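Local coordinates for protein beta-1,4-mannanase (Aplysia kurodai, PDB 3VUP) that hydrolyses beta-1,4-linked mannan, probably as a digestive enzyme of the sea hare, with a TIM-barrel catalytic fold, at residues Phe78-Pro82 and Ser135-Ala140; Leu141-Asn146 and Ala210-Asp215; Pro275-Ala280 and Tyr310-Tyr316. All coordinates share one frame; numbering follows the deposited sequence. Where two conformers were deposited one is given.

Contact 1 of 3, residues Phe78-Pro82 and Ser135-Ala140; sequences FVTGP and SYIDKA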
ATOM      1  N   PHE A  78       7.925  22.923   2.085  1.00 11.32           N
ATOM      2  CA  PHE A  78       8.188  22.492   0.716  1.00 10.69           C
ATOM      3  C   PHE A  78       9.280  21.442   0.729  1.00 10.00           C
ATOM      4  O   PHE A  78      10.168  21.471   1.575  1.00 10.49           O
ATOM      5  CB  PHE A  78       8.599  23.669  -0.166  1.00 11.34           C
ATOM      6  CG  PHE A  78       7.483  24.635  -0.430  1.00 12.70           C
ATOM      7  CD1 PHE A  78       6.737  24.553  -1.593  1.00 13.21           C
ATOM      8  CD2 PHE A  78       7.167  25.614   0.494  1.00 13.65           C
ATOM      9  CE1 PHE A  78       5.703  25.437  -1.832  1.00 14.46           C
ATOM     10  CE2 PHE A  78       6.134  26.500   0.261  1.00 14.60           C
ATOM     11  CZ  PHE A  78       5.402  26.411  -0.904  1.00 14.95           C
ATOM     12  N   VAL A  79       9.211  20.505  -0.208  1.00  9.15           N
ATOM     13  CA  VAL A  79      10.199  19.440  -0.289  1.00  8.16           C
ATOM     14  C   VAL A  79      11.432  19.902  -1.064  1.00  8.22           C
ATOM     15  O   VAL A  79      11.308  20.505  -2.133  1.00  9.05           O
ATOM     16  CB  VAL A  79       9.577  18.179  -0.919  1.00  7.95           C
ATOM     17  CG1 VAL A  79      10.633  17.123  -1.194  1.00  8.02           C
ATOM     18  CG2 VAL A  79       8.488  17.642  -0.007  1.00  8.53           C
ATOM     19  N   THR A  80      12.614  19.624  -0.513  1.00  8.43           N
ATOM     20  CA  THR A  80      13.869  20.019  -1.147  1.00  8.81           C
ATOM     21  C   THR A  80      14.564  18.898  -1.902  1.00  8.80           C
ATOM     22  O   THR A  80      15.380  19.158  -2.784  1.00  9.46           O
ATOM     23  CB  THR A  80      14.868  20.604  -0.125  1.00  9.10           C
ATOM     24  OG1 THR A  80      15.210  19.608   0.849  1.00  9.35           O
ATOM     25  CG2 THR A  80      14.269  21.806   0.572  1.00 10.10           C
ATOM     26  N   GLY A  81      14.252  17.657  -1.549  1.00  7.87           N
ATOM     27  CA  GLY A  81      14.905  16.517  -2.161  1.00  8.00           C
ATOM     28  C   GLY A  81      14.465  15.238  -1.481  1.00  7.49           C
ATOM     29  O   GLY A  81      13.672  15.275  -0.538  1.00  7.30           O
ATOM     30  N   PRO A  82      14.976  14.095  -1.950  1.00  7.47           N
ATOM     31  CA  PRO A  82      14.572  12.799  -1.392  1.00  7.89           C
ATOM     32  C   PRO A  82      15.012  12.612   0.060  1.00  8.41           C
ATOM     33  O   PRO A  82      14.357  11.900   0.823  1.00  8.45           O
ATOM     34  CB  PRO A  82      15.268  11.785  -2.316  1.00  8.39           C
ATOM     35  CG  PRO A  82      15.541  12.539  -3.571  1.00  9.47           C
ATOM     36  CD  PRO A  82      15.842  13.940  -3.131  1.00  7.84           C
ATOM     37  N   SER A 135       6.150  20.210  -5.241  1.00  8.39           N
ATOM     38  CA  SER A 135       7.553  20.125  -4.829  1.00  8.77           C
ATOM     39  C   SER A 135       7.944  18.708  -4.407  1.00  7.65           C
ATOM     40  O   SER A 135       9.041  18.254  -4.719  1.00  7.63           O
ATOM     41  CB  SER A 135       7.919  21.166  -3.754  1.00  9.51           C
ATOM     42  OG  SER A 135       7.417  20.843  -2.468  1.00  9.47           O
ATOM     43  N   TYR A 136       7.052  18.000  -3.717  1.00  7.12           N
ATOM     44  CA  TYR A 136       7.322  16.599  -3.403  1.00  6.83           C
ATOM     45  C   TYR A 136       7.507  15.793  -4.686  1.00  6.42           C
ATOM     46  O   TYR A 136       8.456  15.008  -4.829  1.00  6.83           O
ATOM     47  CB  TYR A 136       6.208  15.963  -2.545  1.00  6.86           C
ATOM     48  CG  TYR A 136       6.417  14.471  -2.424  1.00  6.66           C
ATOM     49  CD1 TYR A 136       7.557  13.971  -1.806  1.00  6.79           C
ATOM     50  CD2 TYR A 136       5.517  13.561  -2.978  1.00  6.97           C
ATOM     51  CE1 TYR A 136       7.795  12.614  -1.722  1.00  6.84           C
ATOM     52  CE2 TYR A 136       5.744  12.194  -2.891  1.00  6.97           C
ATOM     53  CZ  TYR A 136       6.885  11.730  -2.265  1.00  6.48           C
ATOM     54  OH  TYR A 136       7.108  10.371  -2.210  1.00  7.07           O
ATOM     55  N   ILE A 137       6.586  15.986  -5.619  1.00  6.94           N
ATOM     56  CA  ILE A 137       6.609  15.242  -6.863  1.00  7.12           C
ATOM     57  C   ILE A 137       7.885  15.511  -7.657  1.00  6.82           C
ATOM     58  O   ILE A 137       8.556  14.579  -8.109  1.00  7.19           O
ATOM     59  CB  ILE A 137       5.351  15.549  -7.663  1.00  8.08           C
ATOM     60  CG1 ILE A 137       4.151  14.885  -6.972  1.00  9.59           C
ATOM     61  CG2 ILE A 137       5.500  15.080  -9.108  1.00  8.95           C
ATOM     62  CD1 ILE A 137       2.821  15.273  -7.538  1.00 10.18           C
ATOM     63  N   ASP A 138       8.243  16.783  -7.793  1.00  7.37           N
ATOM     64  CA  ASP A 138       9.377  17.150  -8.629  1.00  8.02           C
ATOM     65  C   ASP A 138      10.730  16.903  -7.964  1.00  7.96           C
ATOM     66  O   ASP A 138      11.678  16.473  -8.617  1.00  8.67           O
ATOM     67  CB  ASP A 138       9.256  18.604  -9.085  1.00 10.07           C
ATOM     68  CG  ASP A 138       8.132  18.807 -10.078  1.00 13.24           C
ATOM     69  OD1 ASP A 138       7.678  17.809 -10.674  1.00 15.31           O
ATOM     70  OD2 ASP A 138       7.710  19.966 -10.275  1.00 15.17           O
ATOM     71  N   LYS A 139      10.819  17.165  -6.666  1.00  7.36           N
ATOM     72  CA  LYS A 139      12.105  17.099  -5.974  1.00  7.81           C
ATOM     73  C   LYS A 139      12.414  15.749  -5.325  1.00  7.59           C
ATOM     74  O   LYS A 139      13.578  15.463  -5.028  1.00  7.71           O
ATOM     75  CB  LYS A 139      12.212  18.210  -4.925  1.00  8.81           C
ATOM     76  CG  LYS A 139      12.260  19.610  -5.502  1.00 11.88           C
ATOM     77  CD  LYS A 139      13.626  19.895  -6.113  1.00 15.84           C
ATOM     78  CE  LYS A 139      13.822  21.374  -6.409  1.00 19.02           C
ATOM     79  NZ  LYS A 139      15.268  21.707  -6.572  1.00 21.02           N
ATOM     80  N   ALA A 140      11.389  14.936  -5.079  1.00  7.14           N
ATOM     81  CA  ALA A 140      11.592  13.654  -4.404  1.00  6.94           C
ATOM     82  C   ALA A 140      11.013  12.457  -5.146  1.00  6.69           C
ATOM     83  O   ALA A 140      11.726  11.498  -5.411  1.00  6.80           O
ATOM     84  CB  ALA A 140      11.081  13.702  -2.963  1.00  6.98           C
TER
HETATM   85  O   HOH W   1      15.534  21.851  -3.792  1.00 23.06           O
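A chi1 of 75° holds Ser135 OG over its own backbone, flanked by N and C, and there it accepts the backbone N-H of Val79, N to OG 2.9 Å, in a fairly straight bond of 163° at the hydrogen. The same hydroxyl is also hydrogen-bonded to Lys132 O one turn earlier, which ties the strand residue to the helix through a single side-chain atom. Val79 holds CG1 anti to its own N (chi1 172°), and both its methyls rest on the helix, with Tyr136 CA close to each: CG2 lies alongside Tyr136 CB at 3.8 Å and near the edge of that ring, while CG1 meets Ala140 CB at 3.9 Å. The Tyr136 hydroxyl is hydrogen-bonded to His64 NE2, on barrel strand 58-65. Farther along, the CA of Gly81 approaches Lys139 O at 3.3 Å in a CA-H...O contact, and Pro82 CD touches the same carbonyl. The Lys139 chain bends so that its methylenes pass Val79 O before a water joins NZ to Thr80 O. The short, weakly bonded strand 79-81, paired with 72-73 in a small antiparallel hairpin, runs nearly parallel to the 135-140 part of helix 130-147, an excursion of the loop after barrel strand 58-65 laid against an outer helix of the TIM barrel.

Contact 2 of 3, residues Leu141-Asn146 and Ala210-Asp215; sequences LKPIVN and AIKTTD. With SO4 (sulfate ion), chain H.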
ATOM      1  N   LEU A 141       9.719  12.492  -5.456  1.00  5.96           N
ATOM      2  CA  LEU A 141       9.073  11.298  -6.000  1.00  6.16           C
ATOM      3  C   LEU A 141       9.610  10.922  -7.377  1.00  6.42           C
ATOM      4  O   LEU A 141      10.017   9.777  -7.597  1.00  6.13           O
ATOM      5  CB  LEU A 141       7.554  11.473  -6.045  1.00  6.62           C
ATOM      6  CG  LEU A 141       6.777  10.260  -6.561  1.00  6.79           C
ATOM      7  CD1 LEU A 141       7.003   9.019  -5.701  1.00  7.54           C
ATOM      8  CD2 LEU A 141       5.303  10.602  -6.616  1.00  8.00           C
ATOM      9  N   LYS A 142       9.599  11.871  -8.309  1.00  5.98           N
ATOM     10  CA  LYS A 142      10.108  11.563  -9.635  1.00  7.11           C
ATOM     11  C   LYS A 142      11.580  11.103  -9.606  1.00  6.57           C
ATOM     12  O   LYS A 142      11.918  10.110 -10.248  1.00  6.91           O
ATOM     13  CB  LYS A 142       9.845  12.696 -10.638  1.00  7.68           C
ATOM     14  CG  LYS A 142       8.368  12.851 -11.021  1.00  8.96           C
ATOM     15  CD  LYS A 142       8.168  14.030 -11.959  1.00 12.11           C
ATOM     16  CE  LYS A 142       6.743  14.131 -12.468  1.00 15.21           C
ATOM     17  NZ  LYS A 142       6.645  15.158 -13.540  1.00 18.10           N
ATOM     18  N   PRO A 143      12.460  11.795  -8.852  1.00  6.74           N
ATOM     19  CA  PRO A 143      13.832  11.272  -8.792  1.00  7.21           C
ATOM     20  C   PRO A 143      13.938   9.843  -8.250  1.00  6.80           C
ATOM     21  O   PRO A 143      14.712   9.045  -8.779  1.00  7.09           O
ATOM     22  CB  PRO A 143      14.535  12.269  -7.868  1.00  8.17           C
ATOM     23  CG  PRO A 143      13.817  13.563  -8.146  1.00  7.94           C
ATOM     24  CD  PRO A 143      12.378  13.171  -8.321  1.00  7.22           C
ATOM     25  N   ILE A 144      13.161   9.517  -7.226  1.00  6.93           N
ATOM     26  CA  ILE A 144      13.181   8.162  -6.685  1.00  6.95           C
ATOM     27  C   ILE A 144      12.690   7.140  -7.716  1.00  6.22           C
ATOM     28  O   ILE A 144      13.348   6.127  -7.972  1.00  6.77           O
ATOM     29  CB  ILE A 144      12.348   8.060  -5.388  1.00  7.19           C
ATOM     30  CG1 ILE A 144      13.029   8.837  -4.252  1.00  7.54           C
ATOM     31  CG2 ILE A 144      12.135   6.596  -5.011  1.00  8.89           C
ATOM     32  CD1 ILE A 144      12.128   9.076  -3.058  1.00  8.22           C
ATOM     33  N   VAL A 145      11.533   7.419  -8.305  1.00  6.34           N
ATOM     34  CA  VAL A 145      10.921   6.512  -9.267  1.00  6.55           C
ATOM     35  C   VAL A 145      11.817   6.318 -10.481  1.00  6.83           C
ATOM     36  O   VAL A 145      11.979   5.198 -10.978  1.00  7.96           O
ATOM     37  CB  VAL A 145       9.529   7.036  -9.676  1.00  7.03           C
ATOM     38  CG1 VAL A 145       8.972   6.265 -10.865  1.00  8.01           C
ATOM     39  CG2 VAL A 145       8.575   6.968  -8.490  1.00  7.99           C
ATOM     40  N   ASN A 146      12.408   7.409 -10.954  1.00  7.18           N
ATOM     41  CA  ASN A 146      13.314   7.325 -12.087  1.00  7.90           C
ATOM     42  C   ASN A 146      14.545   6.485 -11.777  1.00  7.78           C
ATOM     43  O   ASN A 146      15.015   5.717 -12.614  1.00  9.02           O
ATOM     44  CB  ASN A 146      13.743   8.715 -12.533  1.00  8.98           C
ATOM     45  CG  ASN A 146      14.672   8.670 -13.719  1.00 10.38           C
ATOM     46  OD1 ASN A 146      14.266   8.301 -14.823  1.00 10.79           O
ATOM     47  ND2 ASN A 146      15.928   9.034 -13.501  1.00 11.68           N
ATOM     48  N   ALA A 210       2.447  10.940 -11.692  1.00  6.03           N
ATOM     49  CA  ALA A 210       3.881  11.189 -11.718  1.00  6.82           C
ATOM     50  C   ALA A 210       4.664   9.884 -11.824  1.00  6.79           C
ATOM     51  O   ALA A 210       5.623   9.785 -12.593  1.00  7.43           O
ATOM     52  CB  ALA A 210       4.302  11.962 -10.482  1.00  7.95           C
ATOM     53  N   ILE A 211       4.254   8.883 -11.053  1.00  6.38           N
ATOM     54  CA  ILE A 211       4.918   7.587 -11.096  1.00  5.90           C
ATOM     55  C   ILE A 211       4.851   6.974 -12.494  1.00  6.19           C
ATOM     56  O   ILE A 211       5.861   6.544 -13.048  1.00  6.52           O
ATOM     57  CB  ILE A 211       4.343   6.627 -10.037  1.00  6.70           C
ATOM     58  CG1 ILE A 211       4.712   7.112  -8.632  1.00  7.48           C
ATOM     59  CG2 ILE A 211       4.831   5.193 -10.273  1.00  7.12           C
ATOM     60  CD1 ILE A 211       3.958   6.422  -7.539  1.00  7.84           C
ATOM     61  N   LYS A 212       3.656   6.953 -13.073  1.00  5.63           N
ATOM     62  CA  LYS A 212       3.471   6.297 -14.363  1.00  6.56           C
ATOM     63  C   LYS A 212       3.840   7.140 -15.589  1.00  7.05           C
ATOM     64  O   LYS A 212       3.789   6.655 -16.721  1.00  9.31           O
ATOM     65  CB  LYS A 212       2.094   5.655 -14.460  1.00  6.78           C
ATOM     66  CG  LYS A 212       2.017   4.412 -13.579  1.00  7.03           C
ATOM     67  CD  LYS A 212       0.695   3.669 -13.689  1.00  6.93           C
ATOM     68  CE  LYS A 212      -0.400   4.356 -12.892  1.00  6.28           C
ATOM     69  NZ  LYS A 212      -1.669   3.585 -12.954  1.00  7.13           N
ATOM     70  N   THR A 213       4.213   8.393 -15.365  1.00  7.04           N
ATOM     71  CA  THR A 213       4.862   9.192 -16.400  0.63  7.87           C
ATOM     72  C   THR A 213       6.358   8.882 -16.389  1.00  7.42           C
ATOM     73  O   THR A 213       7.000   8.774 -17.428  1.00 10.00           O
ATOM     74  CB  THR A 213       4.677  10.715 -16.173  0.63 10.11           C
ATOM     75  OG1 THR A 213       3.287  11.040 -16.105  0.63 11.62           O
ATOM     76  CG2 THR A 213       5.306  11.510 -17.305  0.63 10.45           C
ATOM     77  N   THR A 214       6.904   8.728 -15.190  1.00  7.43           N
ATOM     78  CA  THR A 214       8.337   8.537 -15.002  1.00  7.12           C
ATOM     79  C   THR A 214       8.768   7.091 -15.254  1.00  6.41           C
ATOM     80  O   THR A 214       9.805   6.844 -15.876  1.00  7.52           O
ATOM     81  CB  THR A 214       8.724   8.997 -13.591  1.00  7.54           C
ATOM     82  OG1 THR A 214       8.354  10.369 -13.431  1.00  9.98           O
ATOM     83  CG2 THR A 214      10.209   8.857 -13.358  1.00  8.62           C
ATOM     84  N   ASP A 215       7.966   6.149 -14.765  1.00  5.98           N
ATOM     85  CA  ASP A 215       8.172   4.726 -15.016  1.00  6.43           C
ATOM     86  C   ASP A 215       6.837   4.154 -15.477  1.00  6.40           C
ATOM     87  O   ASP A 215       6.043   3.670 -14.663  1.00  6.31           O
ATOM     88  CB  ASP A 215       8.646   4.006 -13.753  1.00  6.80           C
ATOM     89  CG  ASP A 215       8.943   2.531 -13.995  1.00  6.97           C
ATOM     90  OD1 ASP A 215       8.752   2.048 -15.139  1.00  7.53           O
ATOM     91  OD2 ASP A 215       9.361   1.843 -13.033  1.00  7.49           O
TER
HETATM   92  S   SO4 H 406       3.586  17.226 -13.971  1.00 19.37           S
HETATM   93  O1  SO4 H 406       3.805  17.681 -12.600  1.00 21.82           O
HETATM   94  O2  SO4 H 406       2.152  17.034 -14.227  1.00 15.49           O
HETATM   95  O3  SO4 H 406       4.104  18.214 -14.912  1.00 20.75           O
HETATM   96  O4  SO4 H 406       4.295  15.963 -14.171  1.00 19.91           O
HETATM   97  O   HOH W   2       9.597   2.987 -10.404  1.00 10.36           O
HETATM   98  O   HOH W   3      12.063   8.348 -16.468  1.00 13.70           O
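Val145 and Ile211 meet with their side chains at about a right angle, at the centre of a packing between two outer helices of the TIM barrel, 130-147 and 197-214, whose segments cross at -42° with axes 9.2 Å apart. Val145 CG2 presses on Ile211 CG1 at 3.9 Å. Its other methyl, CG1, held anti to the backbone N (chi1 169°), is turned to the end of the second helix, where it meets Thr214 CG2 and Asp215 CB, both at a slant. Leu141 also comes at roughly a right angle to Ile211, its CD2 packing on both CG1 of that residue and CB of Ala210. Behind this apolar layer, Trp157 of the barrel strand 157-161 touches Val145 and Ile211, seating the helix pair on the barrel wall.

Toward the solvent side polar groups appear, joined across the helices by water rather than directly. Thr214 places CG2 against Asn146 CB at 3.6 Å, while its OG1 lies 3.5 Å from Lys142 CG and close to Ala210 O. One water links Asn146 OD1 to Thr214 O. Asp215, just past the helix, has the main partners of its carboxylate elsewhere: OD1 forms a salt bridge with Arg1 and OD2 accepts from Gly150 N, while a water on OD2 also reaches Val145 O weakly. The Lys142 chain, extended beyond CG, lays CE beside Ala210 CB at 3.8 Å and carries NZ on to a sulfate ion, probably from the crystallisation liquor and also held by Gln134 and Lys251, donating to sulfate O4 at 2.6 Å.

Contact 3 of 3, residues Pro275-Ala280 and Tyr310-Tyr316; sequences PFTHQA and YVYNHGY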
ATOM      1  N   PRO A 275     -13.748  -8.626   3.949  1.00  5.12           N
ATOM      2  CA  PRO A 275     -13.242  -9.538   2.920  1.00  5.09           C
ATOM      3  C   PRO A 275     -13.198 -10.997   3.382  1.00  5.33           C
ATOM      4  O   PRO A 275     -13.395 -11.888   2.561  1.00  5.88           O
ATOM      5  CB  PRO A 275     -11.849  -8.980   2.630  1.00  6.16           C
ATOM      6  CG  PRO A 275     -12.042  -7.488   2.806  1.00  6.72           C
ATOM      7  CD  PRO A 275     -12.953  -7.389   4.021  1.00  6.42           C
ATOM      8  N   PHE A 276     -12.998 -11.228   4.679  1.00  5.12           N
ATOM      9  CA  PHE A 276     -12.890 -12.578   5.228  1.00  5.15           C
ATOM     10  C   PHE A 276     -14.212 -13.314   5.393  1.00  5.74           C
ATOM     11  O   PHE A 276     -14.222 -14.468   5.800  1.00  6.12           O
ATOM     12  CB  PHE A 276     -12.069 -12.559   6.519  1.00  5.54           C
ATOM     13  CG  PHE A 276     -10.609 -12.460   6.261  1.00  4.97           C
ATOM     14  CD1 PHE A 276      -9.897 -13.593   5.893  1.00  5.23           C
ATOM     15  CD2 PHE A 276      -9.945 -11.252   6.322  1.00  5.12           C
ATOM     16  CE1 PHE A 276      -8.548 -13.530   5.603  1.00  5.24           C
ATOM     17  CE2 PHE A 276      -8.593 -11.178   6.047  1.00  5.56           C
ATOM     18  CZ  PHE A 276      -7.897 -12.313   5.686  1.00  5.59           C
ATOM     19  N   THR A 277     -15.321 -12.661   5.053  1.00  5.67           N
ATOM     20  CA  THR A 277     -16.618 -13.334   4.999  1.00  6.34           C
ATOM     21  C   THR A 277     -17.288 -13.140   3.640  1.00  6.37           C
ATOM     22  O   THR A 277     -18.462 -13.462   3.464  1.00  7.84           O
ATOM     23  CB  THR A 277     -17.561 -12.854   6.106  1.00  7.61           C
ATOM     24  OG1 THR A 277     -17.701 -11.434   6.008  1.00  7.99           O
ATOM     25  CG2 THR A 277     -17.025 -13.237   7.483  1.00  9.28           C
ATOM     26  N   HIS A 278     -16.520 -12.635   2.680  1.00  6.30           N
ATOM     27  CA  HIS A 278     -17.000 -12.395   1.330  1.00  6.98           C
ATOM     28  C   HIS A 278     -16.006 -12.908   0.297  1.00  6.97           C
ATOM     29  O   HIS A 278     -15.027 -13.586   0.631  1.00  7.91           O
ATOM     30  CB  HIS A 278     -17.328 -10.911   1.160  1.00  8.04           C
ATOM     31  CG  HIS A 278     -18.474 -10.487   2.017  1.00  7.95           C
ATOM     32  ND1 HIS A 278     -18.314 -10.046   3.313  1.00  8.38           N
ATOM     33  CD2 HIS A 278     -19.810 -10.539   1.798  1.00  9.39           C
ATOM     34  CE1 HIS A 278     -19.501  -9.807   3.840  1.00  9.45           C
ATOM     35  NE2 HIS A 278     -20.425 -10.096   2.941  1.00  9.85           N
ATOM     36  N   GLN A 279     -16.285 -12.634  -0.965  1.00  6.65           N
ATOM     37  CA  GLN A 279     -15.355 -13.006  -2.011  1.00  7.25           C
ATOM     38  C   GLN A 279     -15.095 -11.784  -2.879  1.00  5.95           C
ATOM     39  O   GLN A 279     -15.858 -10.810  -2.843  1.00  6.02           O
ATOM     40  CB  GLN A 279     -15.855 -14.203  -2.814  1.00  9.42           C
ATOM     41  CG  GLN A 279     -17.160 -13.963  -3.541  1.00 11.62           C
ATOM     42  CD  GLN A 279     -17.665 -15.210  -4.277  1.00 14.88           C
ATOM     43  OE1 GLN A 279     -16.892 -15.939  -4.906  1.00 16.05           O
ATOM     44  NE2 GLN A 279     -18.967 -15.453  -4.202  1.00 15.84           N
ATOM     45  N   ALA A 280     -13.995 -11.812  -3.619  1.00  5.99           N
ATOM     46  CA  ALA A 280     -13.566 -10.644  -4.376  1.00  6.59           C
ATOM     47  C   ALA A 280     -14.678 -10.092  -5.270  1.00  6.72           C
ATOM     48  O   ALA A 280     -14.864  -8.873  -5.350  1.00  7.05           O
ATOM     49  CB  ALA A 280     -12.322 -10.957  -5.191  1.00  7.41           C
ATOM     50  N   TYR A 310      -8.130 -18.716   3.047  1.00  5.80           N
ATOM     51  CA  TYR A 310      -9.380 -18.039   2.729  1.00  5.72           C
ATOM     52  C   TYR A 310      -9.159 -17.032   1.604  1.00  5.01           C
ATOM     53  O   TYR A 310      -9.905 -16.994   0.626  1.00  5.52           O
ATOM     54  CB  TYR A 310      -9.984 -17.346   3.959  1.00  5.69           C
ATOM     55  CG  TYR A 310     -11.354 -16.807   3.649  1.00  6.01           C
ATOM     56  CD1 TYR A 310     -11.510 -15.602   2.982  1.00  6.27           C
ATOM     57  CD2 TYR A 310     -12.498 -17.533   3.959  1.00  6.40           C
ATOM     58  CE1 TYR A 310     -12.756 -15.133   2.641  1.00  6.85           C
ATOM     59  CE2 TYR A 310     -13.759 -17.062   3.634  1.00  7.32           C
ATOM     60  CZ  TYR A 310     -13.880 -15.862   2.968  1.00  7.19           C
ATOM     61  OH  TYR A 310     -15.135 -15.409   2.643  1.00  8.49           O
ATOM     62  N   VAL A 311      -8.136 -16.200   1.743  1.00  4.89           N
ATOM     63  CA  VAL A 311      -7.882 -15.183   0.737  1.00  5.11           C
ATOM     64  C   VAL A 311      -7.629 -15.839  -0.622  1.00  5.04           C
ATOM     65  O   VAL A 311      -8.217 -15.450  -1.635  1.00  5.33           O
ATOM     66  CB  VAL A 311      -6.700 -14.271   1.132  1.00  5.26           C
ATOM     67  CG1 VAL A 311      -6.412 -13.283   0.035  1.00  5.35           C
ATOM     68  CG2 VAL A 311      -6.990 -13.538   2.433  1.00  6.05           C
ATOM     69  N   TYR A 312      -6.786 -16.864  -0.626  1.00  5.37           N
ATOM     70  CA  TYR A 312      -6.437 -17.549  -1.860  1.00  5.42           C
ATOM     71  C   TYR A 312      -7.668 -18.157  -2.542  1.00  5.18           C
ATOM     72  O   TYR A 312      -7.785 -18.130  -3.769  1.00  6.00           O
ATOM     73  CB  TYR A 312      -5.389 -18.641  -1.583  1.00  5.79           C
ATOM     74  CG  TYR A 312      -4.785 -19.180  -2.859  1.00  5.71           C
ATOM     75  CD1 TYR A 312      -3.621 -18.626  -3.391  1.00  6.18           C
ATOM     76  CD2 TYR A 312      -5.398 -20.215  -3.558  1.00  6.22           C
ATOM     77  CE1 TYR A 312      -3.087 -19.093  -4.578  1.00  6.24           C
ATOM     78  CE2 TYR A 312      -4.869 -20.682  -4.737  1.00  6.15           C
ATOM     79  CZ  TYR A 312      -3.719 -20.117  -5.246  1.00  5.98           C
ATOM     80  OH  TYR A 312      -3.199 -20.580  -6.437  1.00  6.40           O
ATOM     81  N   ASN A 313      -8.571 -18.703  -1.731  1.00  5.66           N
ATOM     82  CA  ASN A 313      -9.726 -19.458  -2.210  1.00  6.18           C
ATOM     83  C   ASN A 313     -10.951 -18.615  -2.541  1.00  6.05           C
ATOM     84  O   ASN A 313     -11.957 -19.165  -2.996  1.00  6.97           O
ATOM     85  CB  ASN A 313     -10.144 -20.519  -1.183  1.00  7.18           C
ATOM     86  CG  ASN A 313      -9.155 -21.656  -1.072  1.00  9.61           C
ATOM     87  OD1 ASN A 313      -8.453 -21.986  -2.030  1.00 10.85           O
ATOM     88  ND2 ASN A 313      -9.103 -22.273   0.098  1.00 10.60           N
ATOM     89  N   HIS A 314     -10.882 -17.299  -2.316  1.00  5.51           N
ATOM     90  CA  HIS A 314     -12.041 -16.438  -2.532  1.00  5.97           C
ATOM     91  C   HIS A 314     -11.821 -15.330  -3.547  1.00  6.17           C
ATOM     92  O   HIS A 314     -12.420 -14.263  -3.453  1.00  6.30           O
ATOM     93  CB  HIS A 314     -12.593 -15.914  -1.207  1.00  6.40           C
ATOM     94  CG  HIS A 314     -13.213 -16.991  -0.384  1.00  6.53           C
ATOM     95  ND1 HIS A 314     -12.460 -17.860   0.375  1.00  6.58           N
ATOM     96  CD2 HIS A 314     -14.498 -17.390  -0.254  1.00  7.93           C
ATOM     97  CE1 HIS A 314     -13.260 -18.733   0.958  1.00  7.28           C
ATOM     98  NE2 HIS A 314     -14.502 -18.466   0.600  1.00  8.62           N
ATOM     99  N   GLY A 315     -10.977 -15.600  -4.537  1.00  6.00           N
ATOM    100  CA  GLY A 315     -10.902 -14.751  -5.716  1.00  6.70           C
ATOM    101  C   GLY A 315     -10.008 -13.537  -5.591  1.00  6.13           C
ATOM    102  O   GLY A 315      -9.872 -12.769  -6.546  1.00  6.89           O
ATOM    103  N   TYR A 316      -9.397 -13.358  -4.423  1.00  5.38           N
ATOM    104  CA  TYR A 316      -8.505 -12.228  -4.218  1.00  5.27           C
ATOM    105  C   TYR A 316      -7.180 -12.482  -4.929  1.00  5.43           C
ATOM    106  O   TYR A 316      -6.862 -13.608  -5.308  1.00  6.67           O
ATOM    107  CB  TYR A 316      -8.302 -11.965  -2.727  1.00  5.64           C
ATOM    108  CG  TYR A 316      -9.600 -11.669  -1.989  1.00  5.52           C
ATOM    109  CD1 TYR A 316     -10.211 -10.422  -2.095  1.00  5.52           C
ATOM    110  CD2 TYR A 316     -10.229 -12.638  -1.211  1.00  5.07           C
ATOM    111  CE1 TYR A 316     -11.393 -10.151  -1.441  1.00  5.77           C
ATOM    112  CE2 TYR A 316     -11.415 -12.367  -0.544  1.00  5.43           C
ATOM    113  CZ  TYR A 316     -11.991 -11.121  -0.668  1.00  5.11           C
ATOM    114  OH  TYR A 316     -13.173 -10.833  -0.020  1.00  5.80           O
TER
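Tyr310 fills the tight half of this contact, its ring lodged between the chain at Phe276 and the imidazole of His314. Phe276 O sits 3.2 Å above one face, displaced toward the rim, and His314 ND1 lies over the centre of the opposite face. The first torsion of Tyr310, with CG anti to the backbone N (chi1 -173°), sends the ring across to the loop, where OH donates to His278 O at 2.7 Å from a position tilted out of the carbonyl plane. His314 is fixed in turn: its ND1 donates to Tyr310 O at 2.7 Å, nearly in the imidazole plane; the residue covering the ring is thus anchored to that tyrosine's own backbone.

On the barrel side of this ring lies an aromatic and aliphatic layer. The rings of Phe276 and Tyr310 meet obliquely, and Phe276 CE1 comes to 3.5 Å from Val311 CG2; Trp270 stacks on Phe276, and Val291 of strand 289-293 touches both Phe276 and Val311. Tyr316 OH lies 2.8 Å from Pro275 O, a weak bond, with His278 O a longer alternative for the same proton, while Ala280 CB rests over the Tyr316 ring face in a CH-pi contact, 4.2 Å from the centroid.

Toward the exposed side packing thins: Gln279 offers little more than CB, which lies 3.5 Å from His314 O, and the Thr277 side chain stays clear of the helix, although its backbone passes the Tyr310 hydroxyl. Linking the two regions, Ala280 N donates to His314 O at 2.9 Å, with 172° at the hydrogen. The loop between barrel strands 259-262 and 289-293 is clamped to the end of helix 304-313 and the turn into the last strand, 318-322, in the outer layer of the TIM barrel.

In the fold
Contacts 1 and 2 adjoin on helix 130-147, their centres about 12 Å apart, and are probably joined by backbone hydrogen bonds of the helix, as well as by Ile137 packing on Ala210. Contact 3 lies on the other side of the chain's centre, about 39 Å from contact 1 and about 33 Å from contact 2 between centres. Contact 2 is the most buried of the three and joins two barrel helices mainly through aliphatic side chains, with water and sulfate at its margin. Contacts 1 and 3 are partly buried and attach a short strand and a loop to helices, so direct hydrogen bonds to backbone atoms matter more; in contact 3 aromatic rings add most of the bulk.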